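Local coordinates for uncharacterized periplasmic protein (Bacteroides vulgatus ATCC 8482, PDB 3ELG) that is of unknown function but is a putative periplasmic protein of the PepSY-like family with a fold like that of beta-lactamase inhibitor protein, at residues D51-L55 with I66-N70; Y90-V96 with L107-L113. One frame throughout, in Å; residues are numbered along the deposited sequence.

Contact 1: residues D51-L55 with I66-N70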
# COMPACT_ATOMS: atom_id res chain seq x y z
N ASP A 51 -9.63 -9.18 7.26
CA ASP A 51 -10.27 -8.00 7.83
C ASP A 51 -10.61 -6.89 6.83
O ASP A 51 -11.15 -5.84 7.19
CB ASP A 51 -9.45 -7.44 9.01
CG ASP A 51 -8.18 -6.73 8.60
OD1 ASP A 51 -7.84 -6.72 7.40
OD2 ASP A 51 -7.50 -6.20 9.52
N GLY A 52 -10.31 -7.15 5.57
CA GLY A 52 -10.70 -6.24 4.49
C GLY A 52 -9.56 -5.37 3.97
O GLY A 52 -9.66 -4.73 2.93
N ILE A 53 -8.46 -5.30 4.72
CA ILE A 53 -7.30 -4.55 4.24
C ILE A 53 -6.81 -5.10 2.90
O ILE A 53 -6.83 -6.31 2.69
CB ILE A 53 -6.16 -4.52 5.30
CG1 ILE A 53 -6.61 -3.70 6.54
CG2 ILE A 53 -4.84 -3.98 4.74
CD1 ILE A 53 -5.60 -3.79 7.68
N GLU A 54 -6.33 -4.21 2.02
CA GLU A 54 -5.84 -4.62 0.70
C GLU A 54 -4.44 -4.08 0.53
O GLU A 54 -4.17 -2.90 0.80
CB GLU A 54 -6.77 -4.07 -0.40
CG GLU A 54 -8.17 -4.58 -0.27
CD GLU A 54 -9.11 -4.00 -1.30
OE1 GLU A 54 -8.64 -3.33 -2.23
OE2 GLU A 54 -10.34 -4.20 -1.17
N LEU A 55 -3.56 -4.98 0.14
CA LEU A 55 -2.14 -4.67 -0.11
C LEU A 55 -1.80 -5.06 -1.52
O LEU A 55 -2.32 -6.02 -2.05
CB LEU A 55 -1.30 -5.48 0.88
CG LEU A 55 -1.67 -5.38 2.35
CD1 LEU A 55 -0.82 -6.33 3.21
CD2 LEU A 55 -1.56 -3.91 2.87
N ILE A 66 -0.84 0.23 0.15
CA ILE A 66 -1.34 -0.23 1.44
C ILE A 66 -2.65 0.49 1.70
O ILE A 66 -2.66 1.70 1.96
CB ILE A 66 -0.35 0.03 2.58
CG1 ILE A 66 0.97 -0.68 2.34
CG2 ILE A 66 -0.92 -0.38 3.95
CD1 ILE A 66 2.10 -0.19 3.20
N ASP A 67 -3.75 -0.27 1.66
CA ASP A 67 -5.10 0.29 1.81
C ASP A 67 -5.79 -0.24 3.07
O ASP A 67 -6.31 -1.37 3.09
CB ASP A 67 -5.96 0.04 0.55
CG ASP A 67 -7.31 0.74 0.60
OD1 ASP A 67 -7.64 1.40 1.62
OD2 ASP A 67 -8.02 0.65 -0.44
N CYS A 68 -5.76 0.58 4.11
CA CYS A 68 -6.37 0.21 5.40
C CYS A 68 -7.82 0.62 5.58
O CYS A 68 -8.39 0.49 6.65
CB CYS A 68 -5.52 0.70 6.54
SG CYS A 68 -3.85 -0.08 6.54
N LYS A 69 -8.39 1.04 4.46
CA LYS A 69 -9.82 1.27 4.34
C LYS A 69 -10.29 2.44 5.20
O LYS A 69 -10.22 3.58 4.76
CB LYS A 69 -10.57 0.00 4.66
CG LYS A 69 -10.20 -1.14 3.70
CD LYS A 69 -10.46 -0.79 2.26
CE LYS A 69 -10.27 -1.96 1.35
NZ LYS A 69 -10.27 -1.54 -0.10
N ASN A 70 -10.74 2.18 6.42
CA ASN A 70 -11.13 3.28 7.35
C ASN A 70 -10.18 3.48 8.51
O ASN A 70 -10.39 4.33 9.39
CB ASN A 70 -12.54 3.08 7.92
CG ASN A 70 -13.56 2.85 6.87
OD1 ASN A 70 -14.25 1.83 6.88
ND2 ASN A 70 -13.67 3.79 5.94

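Contact 2: residues Y90-V96 with L107-L113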
# COMPACT_ATOMS: atom_id res chain seq x y z
N TYR A 90 -2.28 18.76 7.24
CA TYR A 90 -3.50 17.97 7.20
C TYR A 90 -3.61 17.30 8.58
O TYR A 90 -3.95 16.14 8.73
CB TYR A 90 -3.51 17.04 5.91
CG TYR A 90 -3.29 17.81 4.58
CD1 TYR A 90 -4.38 18.41 3.88
CD2 TYR A 90 -2.02 18.02 4.06
CE1 TYR A 90 -4.18 19.13 2.66
CE2 TYR A 90 -1.81 18.77 2.86
CZ TYR A 90 -2.91 19.34 2.17
OH TYR A 90 -2.70 20.11 1.00
N ASN A 91 -3.33 18.09 9.60
CA ASN A 91 -3.40 17.58 10.98
C ASN A 91 -4.78 17.08 11.39
O ASN A 91 -5.82 17.60 10.98
CB ASN A 91 -2.92 18.63 11.98
CG ASN A 91 -3.18 18.22 13.42
OD1 ASN A 91 -4.24 18.51 13.99
ND2 ASN A 91 -2.21 17.54 14.04
N GLY A 92 -4.76 16.04 12.22
CA GLY A 92 -6.01 15.45 12.72
C GLY A 92 -6.72 14.55 11.70
O GLY A 92 -7.71 13.89 12.02
N HIS A 93 -6.22 14.56 10.47
CA HIS A 93 -6.74 13.67 9.40
C HIS A 93 -5.97 12.37 9.40
O HIS A 93 -4.82 12.35 9.73
CB HIS A 93 -6.65 14.31 8.02
CG HIS A 93 -7.69 15.35 7.78
ND1 HIS A 93 -8.21 16.13 8.79
CD2 HIS A 93 -8.31 15.76 6.64
CE1 HIS A 93 -9.11 16.97 8.29
NE2 HIS A 93 -9.18 16.76 6.99
N LYS A 94 -6.67 11.29 9.07
CA LYS A 94 -6.04 9.96 9.00
C LYS A 94 -5.63 9.67 7.59
O LYS A 94 -6.45 9.80 6.71
CB LYS A 94 -7.05 8.84 9.27
CG LYS A 94 -7.20 8.30 10.65
CD LYS A 94 -8.31 7.26 10.57
CE LYS A 94 -8.72 6.76 11.91
NZ LYS A 94 -9.51 5.49 11.75
N THR A 95 -4.41 9.19 7.39
CA THR A 95 -4.06 8.56 6.10
C THR A 95 -4.49 7.11 6.13
O THR A 95 -3.97 6.31 6.89
CB THR A 95 -2.52 8.62 5.80
OG1 THR A 95 -2.14 10.00 5.68
CG2 THR A 95 -2.15 7.85 4.53
N VAL A 96 -5.40 6.78 5.24
CA VAL A 96 -6.01 5.43 5.23
C VAL A 96 -5.47 4.56 4.12
O VAL A 96 -5.67 3.32 4.12
CB VAL A 96 -7.57 5.48 5.18
CG1 VAL A 96 -8.13 6.23 6.44
CG2 VAL A 96 -8.09 6.03 3.86
N LEU A 107 -0.86 9.79 -0.74
CA LEU A 107 -1.55 9.49 0.49
C LEU A 107 -3.00 9.89 0.42
O LEU A 107 -3.32 11.01 0.12
CB LEU A 107 -0.92 10.20 1.67
CG LEU A 107 0.44 9.67 2.19
CD1 LEU A 107 1.60 9.73 1.22
CD2 LEU A 107 0.78 10.32 3.51
N THR A 108 -3.88 8.94 0.72
CA THR A 108 -5.32 9.18 0.66
C THR A 108 -5.90 9.29 2.05
O THR A 108 -5.69 8.44 2.93
CB THR A 108 -6.08 8.11 -0.13
OG1 THR A 108 -5.48 7.94 -1.41
CG2 THR A 108 -7.54 8.57 -0.32
N LEU A 109 -6.60 10.38 2.27
CA LEU A 109 -7.19 10.64 3.58
C LEU A 109 -8.58 10.00 3.67
O LEU A 109 -9.17 9.57 2.67
CB LEU A 109 -7.31 12.14 3.88
CG LEU A 109 -5.99 12.91 3.67
CD1 LEU A 109 -6.11 14.40 4.04
CD2 LEU A 109 -4.85 12.26 4.47
N GLU A 110 -9.07 10.00 4.89
CA GLU A 110 -10.35 9.38 5.21
C GLU A 110 -11.47 10.01 4.38
O GLU A 110 -12.45 9.35 4.04
CB GLU A 110 -10.69 9.52 6.70
CG GLU A 110 -11.20 10.91 7.05
CD GLU A 110 -10.10 11.97 7.11
OE1 GLU A 110 -9.20 11.84 7.97
OE2 GLU A 110 -10.16 12.92 6.28
N ASN A 111 -11.31 11.30 4.09
CA ASN A 111 -12.30 12.07 3.30
C ASN A 111 -12.13 11.93 1.79
O ASN A 111 -12.86 12.52 0.99
CB ASN A 111 -12.34 13.54 3.74
CG ASN A 111 -11.14 14.34 3.24
OD1 ASN A 111 -10.15 13.79 2.80
ND2 ASN A 111 -11.24 15.66 3.32
N GLY A 112 -11.15 11.13 1.40
CA GLY A 112 -10.90 10.85 0.02
C GLY A 112 -9.95 11.78 -0.70
O GLY A 112 -9.66 11.61 -1.88
N LEU A 113 -9.54 12.82 -0.01
CA LEU A 113 -8.50 13.71 -0.54
C LEU A 113 -7.25 12.87 -0.78
O LEU A 113 -6.90 12.06 0.08
CB LEU A 113 -8.18 14.80 0.47
CG LEU A 113 -7.98 16.22 0.00
CD1 LEU A 113 -9.18 16.67 -0.88
CD2 LEU A 113 -7.76 17.12 1.23

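Contact 1: residues D51-L55 with I66-N70
E54 and D67 form an antiparallel hydrogen-bonded pair at the open end of the beta hairpin of strands 54-57 and 63-67, in the middle of the antiparallel sheet of this BLIP-like fold. E54 N gives a nearly straight bond to D67 O (3.0 Å, 170° at the hydrogen), and D67 N returns one to E54 O at 2.8 Å. One residue further in, L55 and I66 make a non-hydrogen-bonded pair, their CA atoms 4.8 Å apart. Between them CD2 of L55 rests on CG2 of I66 at 3.7 Å; branched apolar side chains suit this face, where I21 and M20 of helix 15-24 pack on L55 and I66 respectively. I53 extends this apolar side with CD1 4.3 Å from C68 SG, while its CG2 lies against D67 O. The opposite face is charged. There K69 bends at chi2 (-58°) and then runs straight, bringing NZ to 2.9 Å from E54 OE2 in a salt bridge, while K48 binds the same carboxylate. K69 NZ also bridges to D67 OD2, approaching from above the carboxylate plane, so one ammonium joins two acids whose nearest oxygens, E54 OE1 and D67 OD2, are 4.4 Å apart. G52, with phi at 102°, suits a turn where a side chain would jam against the preceding carbonyl. D67 OD1 accepts from K69 N at 3.0 Å, closing an Asx turn.

Contact 2: residues Y90-V96 with L107-L113
This is the open end of the beta hairpin of strands 95-101 and 104-109, where the loop after helix 80-89 meets the type I turn from L109 to G112 in the BLIP-like fold. V96 N bonds T108 O at 2.9 Å, and T95 and L109 form an antiparallel non-hydrogen-bonded pair just outside it. Beyond the strands, a side chain carries on the pairing: E110 OE1 accepts from K94 N at 2.8 Å, nearly along its C-O axis, while E110 N makes only a weak bond to K94 O. A glutamate suits this place because, with CG between backbone N and carbonyl carbon (chi1 78°) and a further bend at chi2, it folds back to that N-H; its OE2 also takes N111 N. The H93 ring stands across that carboxylate, their planes 83° apart, and meets L109 at its edge, H93 CD2 being 3.7 Å from L109 CD1. The two methyls of L109 serve different neighbours: CD1 reaches H93 and Y90 CB, and CD2 lies against T95 OG1; M86 of helix 80-89 touches both L109 and T95. G92 suits the positive phi of the type II turn from Y90 to H93. In an Asx turn, N111 OD1 accepts from L113 N at 3.0 Å, the donor lying 50° out of the carbonyl plane.

Overall arrangement
Contacts 1 and 2 follow one another along the chain, each at the open end of a beta hairpin, and their centres are about 14 Å apart. The two hairpins join edge to edge, because strands 63-67 and 95-101 are neighbours in the same antiparallel sheet. At this seam C68 N of contact 1 lies 2.7 Å from V96 O of contact 2, a probable hydrogen bond, and K69 O packs against V96 CB. A second probable bond links N70 O to K94 NZ at 2.8 Å, tying together the loops that leave and enter the two strands. Different helices pack on the hairpins: 15-24 on contact 1, 80-89 on contact 2.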